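Local structure of Alr4995 protein (Nostoc sp., 6LRG) at residues B[80-85]-B[106-111]; B[511-516]-B[588-593]; B[287-292]-B[356-361]. The protein probably hydrolyses arginine to ornithine with its guanidine-modifying region and carries a C-terminal Rossmann-fold region expected to bind a dinucleotide. All coordinates share one frame; numbering follows the deposited sequence.

Contact 1 (B[80-85]-B[106-111]); sequences VVLSRF and YTVYEL
Val80 and Leu82 reach across to Val108 on one face of a pair of parallel strands, while Val81 and Tyr109 look out from the other. Three backbone hydrogen bonds join the pair: Val80 N to Thr107 O, Tyr109 N to Val80 O at 2.8 Å, and Leu82 N to Tyr109 O. The strands are twisted by 38°. Beyond the last bond a water takes over, donating to Leu82 O and accepting from Leu111 N.

The side chain of Leu82 shows how the first face is filled. Its CB lies 3.6 Å from Tyr109 O and 4.0 Å from Val108 CG1. With CG anti to the backbone N (chi1 -167°), the branch runs alongside Glu110, pointing the same way, and CD2 comes to 4.0 Å from Glu110 CD. The methyl thus packs on the carboxylate end of Glu110, whose OE1 is held by a salt bridge to Lys98. Further back, Val80 CG1 touches both Tyr106 CB (3.5 Å) and Val108 CG2 (3.6 Å), which lie about at right angles as seen from it. On the second face, Val81 CG1 meets Leu111 CD1 at 3.9 Å.

Strands 73-76 and 79-82, helix 93-102 and strand 107-110 make a beta-beta-alpha-beta module, consistent with one blade of this family's alpha/beta propeller; its second half is a beta-alpha-beta crossover. The crossover helix covers Val80, Leu82 and Val108 through Phe101 and Lys98. Helix 145-152 packs on Val81 and Leu111 and stacks Trp151 on the Tyr109 ring, while strand 73-76 pairs antiparallel with strand 79-82.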
ATOM      1  N   VAL B  80     -48.893  27.866 -21.932  1.00 23.43           N
ATOM      2  CA  VAL B  80     -48.150  26.629 -21.913  1.00 24.55           C
ATOM      3  C   VAL B  80     -46.845  26.806 -22.667  1.00 22.40           C
ATOM      4  O   VAL B  80     -46.780  27.476 -23.696  1.00 21.50           O
ATOM      5  CB  VAL B  80     -48.986  25.452 -22.490  1.00 26.21           C
ATOM      6  CG1 VAL B  80     -49.545  25.801 -23.834  1.00 25.33           C
ATOM      7  CG2 VAL B  80     -48.141  24.196 -22.586  1.00 27.82           C
ATOM      8  N   VAL B  81     -45.785  26.256 -22.087  1.00 25.05           N
ATOM      9  CA  VAL B  81     -44.476  26.234 -22.713  1.00 22.09           C
ATOM     10  C   VAL B  81     -44.295  24.837 -23.282  1.00 21.27           C
ATOM     11  O   VAL B  81     -44.227  23.856 -22.542  1.00 22.04           O
ATOM     12  CB  VAL B  81     -43.366  26.578 -21.710  1.00 24.13           C
ATOM     13  CG1 VAL B  81     -41.973  26.525 -22.377  1.00 21.35           C
ATOM     14  CG2 VAL B  81     -43.641  27.950 -21.076  1.00 19.07           C
ATOM     15  N   LEU B  82     -44.284  24.753 -24.603  1.00 24.12           N
ATOM     16  CA  LEU B  82     -44.152  23.492 -25.317  1.00 22.73           C
ATOM     17  C   LEU B  82     -42.784  22.846 -25.067  1.00 25.66           C
ATOM     18  O   LEU B  82     -41.745  23.500 -25.185  1.00 22.84           O
ATOM     19  CB  LEU B  82     -44.340  23.728 -26.820  1.00 26.11           C
ATOM     20  CG  LEU B  82     -44.534  22.490 -27.693  1.00 27.68           C
ATOM     21  CD1 LEU B  82     -45.823  21.808 -27.300  1.00 23.20           C
ATOM     22  CD2 LEU B  82     -44.543  22.869 -29.178  1.00 29.34           C
ATOM     23  N   SER B  83     -42.778  21.559 -24.747  1.00 23.79           N
ATOM     24  CA  SER B  83     -41.522  20.840 -24.624  1.00 25.64           C
ATOM     25  C   SER B  83     -40.724  20.805 -25.918  1.00 23.82           C
ATOM     26  O   SER B  83     -41.262  20.525 -26.985  1.00 24.77           O
ATOM     27  CB  SER B  83     -41.772  19.413 -24.165  1.00 23.67           C
ATOM     28  OG  SER B  83     -42.350  19.401 -22.870  1.00 23.37           O
ATOM     29  N   ARG B  84     -39.434  21.092 -25.808  1.00 23.96           N
ATOM     30  CA  ARG B  84     -38.506  20.847 -26.897  1.00 25.99           C
ATOM     31  C   ARG B  84     -37.595  19.672 -26.463  1.00 24.65           C
ATOM     32  O   ARG B  84     -36.832  19.805 -25.514  1.00 24.49           O
ATOM     33  CB  ARG B  84     -37.737  22.132 -27.209  1.00 27.16           C
ATOM     34  CG  ARG B  84     -36.761  22.042 -28.350  1.00 32.09           C
ATOM     35  CD  ARG B  84     -37.280  21.172 -29.479  1.00 37.57           C
ATOM     36  NE  ARG B  84     -36.347  21.148 -30.609  1.00 50.42           N
ATOM     37  CZ  ARG B  84     -36.587  20.498 -31.744  1.00 46.13           C
ATOM     38  NH1 ARG B  84     -35.712  20.516 -32.746  1.00 40.57           N
ATOM     39  NH2 ARG B  84     -37.723  19.832 -31.874  1.00 40.67           N
ATOM     40  N   PHE B  85     -37.734  18.513 -27.112  1.00 21.56           N
ATOM     41  CA  PHE B  85     -37.013  17.300 -26.703  1.00 26.03           C
ATOM     42  C   PHE B  85     -35.538  17.260 -27.153  1.00 29.19           C
ATOM     43  O   PHE B  85     -35.172  17.716 -28.245  1.00 25.87           O
ATOM     44  CB  PHE B  85     -37.740  16.043 -27.208  1.00 25.72           C
ATOM     45  CG  PHE B  85     -39.056  15.768 -26.496  1.00 28.48           C
ATOM     46  CD1 PHE B  85     -39.066  15.171 -25.243  1.00 26.43           C
ATOM     47  CD2 PHE B  85     -40.279  16.133 -27.078  1.00 24.06           C
ATOM     48  CE1 PHE B  85     -40.281  14.909 -24.571  1.00 29.67           C
ATOM     49  CE2 PHE B  85     -41.491  15.886 -26.422  1.00 29.21           C
ATOM     50  CZ  PHE B  85     -41.493  15.268 -25.160  1.00 29.58           C
ATOM     51  N   TYR B 106     -54.970  27.226 -25.398  1.00 26.87           N
ATOM     52  CA  TYR B 106     -53.786  27.683 -24.705  1.00 24.09           C
ATOM     53  C   TYR B 106     -52.929  28.547 -25.586  1.00 23.84           C
ATOM     54  O   TYR B 106     -52.891  28.375 -26.795  1.00 23.34           O
ATOM     55  CB  TYR B 106     -52.981  26.499 -24.189  1.00 24.02           C
ATOM     56  CG  TYR B 106     -53.670  25.732 -23.081  1.00 21.08           C
ATOM     57  CD1 TYR B 106     -53.692  26.219 -21.781  1.00 23.33           C
ATOM     58  CD2 TYR B 106     -54.291  24.524 -23.335  1.00 19.99           C
ATOM     59  CE1 TYR B 106     -54.316  25.510 -20.757  1.00 22.58           C
ATOM     60  CE2 TYR B 106     -54.901  23.813 -22.328  1.00 20.65           C
ATOM     61  CZ  TYR B 106     -54.918  24.307 -21.044  1.00 23.18           C
ATOM     62  OH  TYR B 106     -55.546  23.588 -20.048  1.00 26.59           O
ATOM     63  N   THR B 107     -52.257  29.508 -24.968  1.00 22.89           N
ATOM     64  CA  THR B 107     -51.241  30.280 -25.661  1.00 26.22           C
ATOM     65  C   THR B 107     -49.945  29.479 -25.550  1.00 24.79           C
ATOM     66  O   THR B 107     -49.497  29.170 -24.442  1.00 22.85           O
ATOM     67  CB  THR B 107     -51.055  31.691 -25.053  1.00 28.62           C
ATOM     68  OG1 THR B 107     -52.315  32.374 -25.010  1.00 29.98           O
ATOM     69  CG2 THR B 107     -50.069  32.492 -25.873  1.00 21.87           C
ATOM     70  N   VAL B 108     -49.364  29.122 -26.689  1.00 24.82           N
ATOM     71  CA  VAL B 108     -48.239  28.200 -26.710  1.00 23.29           C
ATOM     72  C   VAL B 108     -46.956  28.941 -26.975  1.00 24.14           C
ATOM     73  O   VAL B 108     -46.838  29.669 -27.962  1.00 24.91           O
ATOM     74  CB  VAL B 108     -48.426  27.109 -27.768  1.00 24.97           C
ATOM     75  CG1 VAL B 108     -47.170  26.289 -27.911  1.00 26.09           C
ATOM     76  CG2 VAL B 108     -49.607  26.211 -27.406  1.00 24.94           C
ATOM     77  N   TYR B 109     -45.997  28.781 -26.071  1.00 25.87           N
ATOM     78  CA  TYR B 109     -44.662  29.340 -26.292  1.00 23.55           C
ATOM     79  C   TYR B 109     -43.688  28.232 -26.633  1.00 23.39           C
ATOM     80  O   TYR B 109     -43.732  27.143 -26.062  1.00 24.14           O
ATOM     81  CB  TYR B 109     -44.179  30.100 -25.077  1.00 23.44           C
ATOM     82  CG  TYR B 109     -45.031  31.290 -24.733  1.00 27.93           C
ATOM     83  CD1 TYR B 109     -44.735  32.544 -25.234  1.00 26.44           C
ATOM     84  CD2 TYR B 109     -46.135  31.156 -23.907  1.00 28.30           C
ATOM     85  CE1 TYR B 109     -45.509  33.630 -24.917  1.00 29.56           C
ATOM     86  CE2 TYR B 109     -46.914  32.241 -23.582  1.00 28.15           C
ATOM     87  CZ  TYR B 109     -46.595  33.475 -24.094  1.00 30.45           C
ATOM     88  OH  TYR B 109     -47.368  34.561 -23.766  1.00 37.60           O
ATOM     89  N   GLU B 110     -42.826  28.515 -27.594  1.00 25.60           N
ATOM     90  CA  GLU B 110     -41.879  27.538 -28.071  1.00 24.78           C
ATOM     91  C   GLU B 110     -40.475  28.043 -27.814  1.00 26.00           C
ATOM     92  O   GLU B 110     -40.160  29.181 -28.145  1.00 27.15           O
ATOM     93  CB  GLU B 110     -42.102  27.264 -29.553  1.00 27.19           C
ATOM     94  CG  GLU B 110     -43.497  26.782 -29.846  1.00 29.69           C
ATOM     95  CD  GLU B 110     -43.645  26.210 -31.230  1.00 35.57           C
ATOM     96  OE1 GLU B 110     -44.745  26.343 -31.792  1.00 43.68           O
ATOM     97  OE2 GLU B 110     -42.683  25.603 -31.752  1.00 37.37           O
ATOM     98  N   LEU B 111     -39.646  27.198 -27.208  1.00 29.46           N
ATOM     99  CA  LEU B 111     -38.242  27.521 -26.956  1.00 26.94           C
ATOM    100  C   LEU B 111     -37.449  27.518 -28.247  1.00 30.54           C
ATOM    101  O   LEU B 111     -37.861  26.865 -29.213  1.00 32.03           O
ATOM    102  CB  LEU B 111     -37.658  26.523 -25.966  1.00 23.14           C
ATOM    103  CG  LEU B 111     -38.262  26.819 -24.600  1.00 21.61           C
ATOM    104  CD1 LEU B 111     -38.575  25.549 -23.902  1.00 22.09           C
ATOM    105  CD2 LEU B 111     -37.345  27.695 -23.780  1.00 23.02           C
TER
HETATM  106  O   HOH W   1     -40.546  24.657 -27.087  1.00 26.32           O

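Contact 2 (B[511-516]-B[588-593]); sequences LIREGY and VRNQIP
The guanidinium group of Arg589 has the aliphatic part of Arg513 lying over one of its faces. Arg513 CG sits 3.2 Å from Arg589 NH2 and 3.6 Å from Arg589 CZ, and Arg513 CD follows at 3.4 Å from the same NH2, so two methylenes lie over that face, the two side chains crossing obliquely. The two guanidinium groups are not stacked on each other: their planes stand 54° apart, and Arg513 NE remains 4.6 Å from Arg589 NH2.

The Arg513 chain reaches this position because CG is anti to the backbone N (chi1 -163°); the bend at chi3 (53°) then turns its charged end off the neighbouring arginine. That end forms a salt bridge from NH1 to Glu586 of helix 583-589, whose carboxylate also makes a long, weak ion pair with Arg589 NE. Replacing Arg513 by an alanine here would probably leave Glu586 without its main cationic mate and uncover the face of Arg589 on which the methylenes rest.

Deeper in, Ile512 CG2 meets Ile592 CG1 at 3.7 Å, just past the end of the second helix. Both helices finish in Schellman motifs, with Gly515 and Gln591 as the C-prime residues of positive phi. After the second, the chain turns back toward the parallel sheet of the Rossmann fold, where the backbone of Pro593 hydrogen-bonds to that of Leu520.

No hydrogen bond passes directly between the two segments. Their contact is chiefly van der Waals, and the like charges of the arginines are probably eased by Glu586, salt-bridged to Arg513 and only weakly paired with Arg589.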
ATOM      1  N   LEU B 511     -23.773   8.277  17.559  1.00 37.64           N
ATOM      2  CA  LEU B 511     -23.126   7.756  18.769  1.00 38.73           C
ATOM      3  C   LEU B 511     -23.090   8.773  19.912  1.00 40.28           C
ATOM      4  O   LEU B 511     -23.311   8.421  21.069  1.00 41.95           O
ATOM      5  CB  LEU B 511     -21.705   7.298  18.455  1.00 37.92           C
ATOM      6  CG  LEU B 511     -21.574   6.008  17.644  1.00 39.21           C
ATOM      7  CD1 LEU B 511     -20.175   5.876  17.066  1.00 36.44           C
ATOM      8  CD2 LEU B 511     -21.904   4.812  18.502  1.00 34.59           C
ATOM      9  N   ILE B 512     -22.813  10.034  19.589  1.00 37.30           N
ATOM     10  CA  ILE B 512     -22.771  11.081  20.603  1.00 38.65           C
ATOM     11  C   ILE B 512     -24.165  11.397  21.124  1.00 41.06           C
ATOM     12  O   ILE B 512     -24.366  11.575  22.324  1.00 41.39           O
ATOM     13  CB  ILE B 512     -22.135  12.380  20.058  1.00 37.29           C
ATOM     14  CG1 ILE B 512     -20.697  12.125  19.603  1.00 32.29           C
ATOM     15  CG2 ILE B 512     -22.194  13.486  21.107  1.00 31.48           C
ATOM     16  CD1 ILE B 512     -20.114  13.241  18.767  1.00 33.45           C
ATOM     17  N   ARG B 513     -25.124  11.465  20.205  1.00 45.58           N
ATOM     18  CA  ARG B 513     -26.506  11.821  20.525  1.00 46.66           C
ATOM     19  C   ARG B 513     -27.179  10.817  21.471  1.00 44.63           C
ATOM     20  O   ARG B 513     -27.988  11.196  22.319  1.00 42.33           O
ATOM     21  CB  ARG B 513     -27.311  11.944  19.236  1.00 44.63           C
ATOM     22  CG  ARG B 513     -28.617  12.674  19.388  1.00 46.09           C
ATOM     23  CD  ARG B 513     -29.167  13.054  18.027  1.00 43.63           C
ATOM     24  NE  ARG B 513     -29.247  11.905  17.131  1.00 42.61           N
ATOM     25  CZ  ARG B 513     -28.589  11.799  15.979  1.00 45.51           C
ATOM     26  NH1 ARG B 513     -27.782  12.776  15.574  1.00 44.73           N
ATOM     27  NH2 ARG B 513     -28.736  10.710  15.232  1.00 46.45           N
ATOM     28  N   GLU B 514     -26.814   9.546  21.330  1.00 45.00           N
ATOM     29  CA  GLU B 514     -27.394   8.471  22.130  1.00 47.78           C
ATOM     30  C   GLU B 514     -26.473   7.892  23.228  1.00 51.40           C
ATOM     31  O   GLU B 514     -26.594   6.715  23.600  1.00 46.37           O
ATOM     32  CB  GLU B 514     -27.860   7.366  21.188  1.00 48.70           C
ATOM     33  CG  GLU B 514     -29.010   7.838  20.309  1.00 52.83           C
ATOM     34  CD  GLU B 514     -29.292   6.907  19.160  1.00 61.19           C
ATOM     35  OE1 GLU B 514     -28.533   5.929  18.994  1.00 62.01           O
ATOM     36  OE2 GLU B 514     -30.262   7.164  18.411  1.00 68.65           O
ATOM     37  N   GLY B 515     -25.556   8.724  23.735  1.00 47.54           N
ATOM     38  CA  GLY B 515     -24.887   8.481  25.008  1.00 39.17           C
ATOM     39  C   GLY B 515     -23.603   7.666  25.038  1.00 44.74           C
ATOM     40  O   GLY B 515     -23.133   7.281  26.111  1.00 42.33           O
ATOM     41  N   TYR B 516     -23.020   7.406  23.874  1.00 38.36           N
ATOM     42  CA  TYR B 516     -21.847   6.560  23.817  1.00 39.38           C
ATOM     43  C   TYR B 516     -20.513   7.301  23.950  1.00 39.30           C
ATOM     44  O   TYR B 516     -19.475   6.660  24.031  1.00 34.24           O
ATOM     45  CB  TYR B 516     -21.839   5.779  22.512  1.00 41.02           C
ATOM     46  CG  TYR B 516     -22.919   4.738  22.403  1.00 45.06           C
ATOM     47  CD1 TYR B 516     -22.787   3.507  23.034  1.00 44.78           C
ATOM     48  CD2 TYR B 516     -24.059   4.972  21.648  1.00 46.48           C
ATOM     49  CE1 TYR B 516     -23.767   2.540  22.926  1.00 49.16           C
ATOM     50  CE2 TYR B 516     -25.043   4.013  21.531  1.00 50.67           C
ATOM     51  CZ  TYR B 516     -24.895   2.796  22.174  1.00 54.51           C
ATOM     52  OH  TYR B 516     -25.875   1.834  22.062  1.00 54.36           O
ATOM     53  N   VAL B 588     -22.292  20.074  21.407  1.00 30.06           N
ATOM     54  CA  VAL B 588     -22.848  21.228  22.093  1.00 32.94           C
ATOM     55  C   VAL B 588     -24.244  20.945  22.673  1.00 31.80           C
ATOM     56  O   VAL B 588     -24.518  21.338  23.799  1.00 34.93           O
ATOM     57  CB  VAL B 588     -22.910  22.447  21.165  1.00 34.76           C
ATOM     58  CG1 VAL B 588     -23.613  23.600  21.856  1.00 29.30           C
ATOM     59  CG2 VAL B 588     -21.497  22.857  20.733  1.00 30.67           C
ATOM     60  N   ARG B 589     -25.098  20.237  21.931  1.00 34.28           N
ATOM     61  CA  ARG B 589     -26.490  19.985  22.362  1.00 38.42           C
ATOM     62  C   ARG B 589     -26.576  19.070  23.579  1.00 38.91           C
ATOM     63  O   ARG B 589     -27.419  19.263  24.454  1.00 42.94           O
ATOM     64  CB  ARG B 589     -27.323  19.391  21.214  1.00 41.11           C
ATOM     65  CG  ARG B 589     -28.406  18.386  21.666  1.00 48.81           C
ATOM     66  CD  ARG B 589     -29.198  17.754  20.497  1.00 47.77           C
ATOM     67  NE  ARG B 589     -29.727  16.438  20.869  1.00 53.46           N
ATOM     68  CZ  ARG B 589     -30.528  15.687  20.113  1.00 55.96           C
ATOM     69  NH1 ARG B 589     -30.935  16.114  18.919  1.00 54.79           N
ATOM     70  NH2 ARG B 589     -30.934  14.505  20.564  1.00 59.62           N
ATOM     71  N   ASN B 590     -25.704  18.072  23.636  1.00 38.83           N
ATOM     72  CA  ASN B 590     -25.685  17.161  24.768  1.00 36.49           C
ATOM     73  C   ASN B 590     -24.596  17.512  25.774  1.00 37.14           C
ATOM     74  O   ASN B 590     -24.275  16.717  26.653  1.00 38.55           O
ATOM     75  CB  ASN B 590     -25.502  15.736  24.279  1.00 38.93           C
ATOM     76  CG  ASN B 590     -26.605  15.305  23.351  1.00 42.27           C
ATOM     77  OD1 ASN B 590     -26.451  15.352  22.132  1.00 41.93           O
ATOM     78  ND2 ASN B 590     -27.737  14.890  23.921  1.00 42.50           N
ATOM     79  N   GLN B 591     -24.030  18.704  25.626  1.00 36.13           N
ATOM     80  CA  GLN B 591     -22.961  19.187  26.494  1.00 36.17           C
ATOM     81  C   GLN B 591     -21.765  18.230  26.647  1.00 37.54           C
ATOM     82  O   GLN B 591     -21.231  18.084  27.740  1.00 35.92           O
ATOM     83  CB  GLN B 591     -23.536  19.507  27.860  1.00 38.52           C
ATOM     84  CG  GLN B 591     -24.771  20.379  27.787  1.00 40.62           C
ATOM     85  CD  GLN B 591     -25.555  20.348  29.073  1.00 50.16           C
ATOM     86  OE1 GLN B 591     -25.287  21.135  29.982  1.00 50.65           O
ATOM     87  NE2 GLN B 591     -26.521  19.416  29.173  1.00 44.80           N
ATOM     88  N   ILE B 592     -21.348  17.591  25.553  1.00 34.40           N
ATOM     89  CA  ILE B 592     -20.150  16.748  25.557  1.00 33.66           C
ATOM     90  C   ILE B 592     -18.913  17.601  25.341  1.00 31.70           C
ATOM     91  O   ILE B 592     -18.807  18.271  24.318  1.00 35.14           O
ATOM     92  CB  ILE B 592     -20.196  15.664  24.460  1.00 35.98           C
ATOM     93  CG1 ILE B 592     -21.514  14.888  24.508  1.00 32.88           C
ATOM     94  CG2 ILE B 592     -19.031  14.719  24.611  1.00 33.43           C
ATOM     95  CD1 ILE B 592     -21.756  14.221  25.837  1.00 34.37           C
ATOM     96  N   PRO B 593     -17.975  17.590  26.306  1.00 31.12           N
ATOM     97  CA  PRO B 593     -16.755  18.405  26.219  1.00 29.35           C
ATOM     98  C   PRO B 593     -15.895  17.997  25.042  1.00 27.21           C
ATOM     99  O   PRO B 593     -15.634  16.814  24.860  1.00 28.50           O
ATOM    100  CB  PRO B 593     -16.015  18.104  27.526  1.00 32.17           C
ATOM    101  CG  PRO B 593     -16.991  17.394  28.397  1.00 34.51           C
ATOM    102  CD  PRO B 593     -17.973  16.723  27.493  1.00 33.60           C
TER

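Contact 3 (B[287-292]-B[356-361]); sequences IIRIEG and VDLPQD
A single antiparallel bridge fastens the loop that follows helix 340-353 to strand 280-292; both segments, 287-292 and 356-361, lie within the LOR/SDH conserved region. Arg289 and Val356 form a hydrogen-bonded pair: Arg289 N donates to Val356 O, and Val356 N donates to Arg289 O, both at 3.0 Å and nearly straight.

Apolar branches pack beside this pair. Leu358 spreads its two methyls on the strand, CD1 at 3.8 Å from Ile287 CG2 and CD2 at 4.1 Å from Arg289 CB. Val356 CG1 lies 3.6 Å from Arg289 O. Leu358 also opens a type I beta turn that ends at Asp361.

The Arg289 chain stays extended from CG to NE and leads its charge away from the loop. Its NE makes a salt bridge to the anti lone pair of Glu291 OE2 at 3.0 Å, with the oxygen 24° out of the guanidinium plane, while NH1 forms another to Glu332; two carboxylates thus probably restrain its rotation.

Strand 329-337 pairs with the other edge of this strand, through Val333 to Ile288 and Ala331 to Ile290. Helix 299-310 covers Ile290, and the loop leads on to strand 366-369 of the next sheet.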
ATOM      1  N   ILE B 287     -20.602  36.392 -20.206  1.00 32.14           N
ATOM      2  CA  ILE B 287     -19.711  36.011 -21.284  1.00 36.69           C
ATOM      3  C   ILE B 287     -18.261  36.211 -20.839  1.00 35.76           C
ATOM      4  O   ILE B 287     -17.880  37.296 -20.397  1.00 38.05           O
ATOM      5  CB  ILE B 287     -20.012  36.808 -22.559  1.00 37.30           C
ATOM      6  CG1 ILE B 287     -21.378  36.373 -23.114  1.00 37.44           C
ATOM      7  CG2 ILE B 287     -18.928  36.594 -23.596  1.00 31.01           C
ATOM      8  CD1 ILE B 287     -21.876  37.222 -24.264  1.00 33.13           C
ATOM      9  N   ILE B 288     -17.468  35.147 -20.923  1.00 33.32           N
ATOM     10  CA  ILE B 288     -16.047  35.229 -20.611  1.00 32.82           C
ATOM     11  C   ILE B 288     -15.244  35.014 -21.889  1.00 32.11           C
ATOM     12  O   ILE B 288     -15.740  34.431 -22.853  1.00 31.32           O
ATOM     13  CB  ILE B 288     -15.623  34.196 -19.529  1.00 30.38           C
ATOM     14  CG1 ILE B 288     -15.696  32.767 -20.062  1.00 32.43           C
ATOM     15  CG2 ILE B 288     -16.488  34.320 -18.278  1.00 29.49           C
ATOM     16  CD1 ILE B 288     -14.376  32.233 -20.573  1.00 34.12           C
ATOM     17  N   ARG B 289     -14.004  35.490 -21.895  1.00 31.62           N
ATOM     18  CA  ARG B 289     -13.103  35.240 -23.013  1.00 33.69           C
ATOM     19  C   ARG B 289     -11.839  34.517 -22.545  1.00 31.48           C
ATOM     20  O   ARG B 289     -11.289  34.844 -21.504  1.00 33.00           O
ATOM     21  CB  ARG B 289     -12.749  36.554 -23.699  1.00 35.91           C
ATOM     22  CG  ARG B 289     -11.802  36.440 -24.874  1.00 40.07           C
ATOM     23  CD  ARG B 289     -11.895  37.715 -25.716  1.00 47.84           C
ATOM     24  NE  ARG B 289     -10.802  37.869 -26.675  1.00 47.09           N
ATOM     25  CZ  ARG B 289     -10.909  37.598 -27.973  1.00 50.60           C
ATOM     26  NH1 ARG B 289     -12.062  37.144 -28.460  1.00 49.19           N
ATOM     27  NH2 ARG B 289      -9.863  37.776 -28.783  1.00 46.60           N
ATOM     28  N   ILE B 290     -11.395  33.522 -23.306  1.00 30.76           N
ATOM     29  CA  ILE B 290     -10.189  32.776 -22.959  1.00 32.40           C
ATOM     30  C   ILE B 290      -9.230  32.735 -24.154  1.00 32.62           C
ATOM     31  O   ILE B 290      -9.649  32.518 -25.286  1.00 34.35           O
ATOM     32  CB  ILE B 290     -10.533  31.345 -22.498  1.00 32.39           C
ATOM     33  CG1 ILE B 290      -9.264  30.525 -22.252  1.00 35.11           C
ATOM     34  CG2 ILE B 290     -11.394  30.640 -23.527  1.00 34.27           C
ATOM     35  CD1 ILE B 290      -8.594  30.817 -20.950  1.00 37.06           C
ATOM     36  N   GLU B 291      -7.948  32.967 -23.903  1.00 31.87           N
ATOM     37  CA  GLU B 291      -6.943  33.023 -24.966  1.00 32.90           C
ATOM     38  C   GLU B 291      -5.724  32.156 -24.662  1.00 32.74           C
ATOM     39  O   GLU B 291      -5.274  32.089 -23.522  1.00 33.38           O
ATOM     40  CB  GLU B 291      -6.477  34.460 -25.193  1.00 35.27           C
ATOM     41  CG  GLU B 291      -7.317  35.257 -26.171  1.00 40.81           C
ATOM     42  CD  GLU B 291      -6.942  36.734 -26.207  1.00 49.83           C
ATOM     43  OE1 GLU B 291      -5.721  37.040 -26.206  1.00 51.74           O
ATOM     44  OE2 GLU B 291      -7.865  37.582 -26.281  1.00 47.04           O
ATOM     45  N   GLY B 292      -5.181  31.512 -25.687  1.00 30.52           N
ATOM     46  CA  GLY B 292      -3.980  30.718 -25.528  1.00 29.19           C
ATOM     47  C   GLY B 292      -3.905  29.624 -26.566  1.00 33.69           C
ATOM     48  O   GLY B 292      -4.499  29.728 -27.636  1.00 33.70           O
ATOM     49  N   VAL B 356     -11.019  36.225 -18.820  1.00 33.64           N
ATOM     50  CA  VAL B 356     -11.091  37.663 -18.635  1.00 36.72           C
ATOM     51  C   VAL B 356     -12.457  38.189 -19.082  1.00 44.10           C
ATOM     52  O   VAL B 356     -13.164  37.542 -19.869  1.00 39.57           O
ATOM     53  CB  VAL B 356      -9.948  38.371 -19.413  1.00 37.21           C
ATOM     54  CG1 VAL B 356     -10.130  38.190 -20.909  1.00 35.19           C
ATOM     55  CG2 VAL B 356      -9.845  39.849 -19.045  1.00 45.00           C
ATOM     56  N   ASP B 357     -12.839  39.341 -18.536  1.00 48.17           N
ATOM     57  CA  ASP B 357     -13.973  40.103 -19.032  1.00 49.62           C
ATOM     58  C   ASP B 357     -13.661  40.611 -20.426  1.00 54.74           C
ATOM     59  O   ASP B 357     -12.499  40.890 -20.746  1.00 52.21           O
ATOM     60  CB  ASP B 357     -14.281  41.298 -18.126  1.00 55.34           C
ATOM     61  CG  ASP B 357     -14.707  40.891 -16.733  1.00 58.89           C
ATOM     62  OD1 ASP B 357     -15.710  40.150 -16.607  1.00 55.63           O
ATOM     63  OD2 ASP B 357     -14.038  41.323 -15.765  1.00 63.10           O
ATOM     64  N   LEU B 358     -14.697  40.726 -21.251  1.00 55.45           N
ATOM     65  CA  LEU B 358     -14.603  41.519 -22.463  1.00 57.84           C
ATOM     66  C   LEU B 358     -14.241  42.935 -21.996  1.00 61.39           C
ATOM     67  O   LEU B 358     -14.810  43.421 -21.013  1.00 59.04           O
ATOM     68  CB  LEU B 358     -15.919  41.489 -23.250  1.00 58.17           C
ATOM     69  CG  LEU B 358     -16.614  40.131 -23.428  1.00 55.05           C
ATOM     70  CD1 LEU B 358     -18.021  40.306 -24.008  1.00 49.67           C
ATOM     71  CD2 LEU B 358     -15.801  39.182 -24.291  1.00 42.96           C
ATOM     72  N   PRO B 359     -13.288  43.594 -22.685  1.00 62.18           N
ATOM     73  CA  PRO B 359     -12.621  44.810 -22.179  1.00 62.60           C
ATOM     74  C   PRO B 359     -13.555  46.006 -21.934  1.00 65.00           C
ATOM     75  O   PRO B 359     -13.167  46.970 -21.259  1.00 61.46           O
ATOM     76  CB  PRO B 359     -11.608  45.137 -23.282  1.00 60.53           C
ATOM     77  CG  PRO B 359     -12.197  44.532 -24.517  1.00 63.64           C
ATOM     78  CD  PRO B 359     -12.891  43.280 -24.070  1.00 58.42           C
ATOM     79  N   GLN B 360     -14.771  45.944 -22.467  1.00 65.97           N
ATOM     80  CA  GLN B 360     -15.742  46.998 -22.214  1.00 66.79           C
ATOM     81  C   GLN B 360     -16.592  46.651 -20.986  1.00 64.26           C
ATOM     82  O   GLN B 360     -17.248  47.530 -20.419  1.00 67.64           O
ATOM     83  CB  GLN B 360     -16.620  47.247 -23.453  1.00 63.95           C
ATOM     84  CG  GLN B 360     -17.757  46.248 -23.688  1.00 66.81           C
ATOM     85  CD  GLN B 360     -17.309  44.945 -24.344  1.00 66.70           C
ATOM     86  OE1 GLN B 360     -16.155  44.532 -24.229  1.00 67.92           O
ATOM     87  NE2 GLN B 360     -18.230  44.298 -25.050  1.00 62.60           N
ATOM     88  N   ASP B 361     -16.558  45.384 -20.566  1.00 60.09           N
ATOM     89  CA  ASP B 361     -17.247  44.954 -19.338  1.00 60.97           C
ATOM     90  C   ASP B 361     -16.310  44.784 -18.145  1.00 54.50           C
ATOM     91  O   ASP B 361     -16.690  44.184 -17.133  1.00 55.19           O
ATOM     92  CB  ASP B 361     -18.006  43.641 -19.548  1.00 63.09           C
ATOM     93  CG  ASP B 361     -18.821  43.630 -20.823  1.00 66.68           C
ATOM     94  OD1 ASP B 361     -19.142  44.730 -21.323  1.00 73.53           O
ATOM     95  OD2 ASP B 361     -19.171  42.524 -21.299  1.00 63.26           O
TER

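In the fold
From the N terminus, contact 1 comes first, joining strands 79-82 and 107-110 side by side in parallel across a mostly helical excursion of 20 residues inside the dimethylarginine dimethylhydrolase-like region. Contact 3 follows, bringing the chain back to strand 280-292 after 63 intervening residues that include two further strands of the sheet. Contact 2 comes last and spans 71 residues of the Rossmann-fold region, drawing together the ends of two helices. The three loops stand in series, with none nested or crossing. Contacts 1 and 3 have centres about 34 Å apart, whereas the centre of contact 2 lies about 54 Å and 52 Å from those of contacts 1 and 3, across the chain's centre from both.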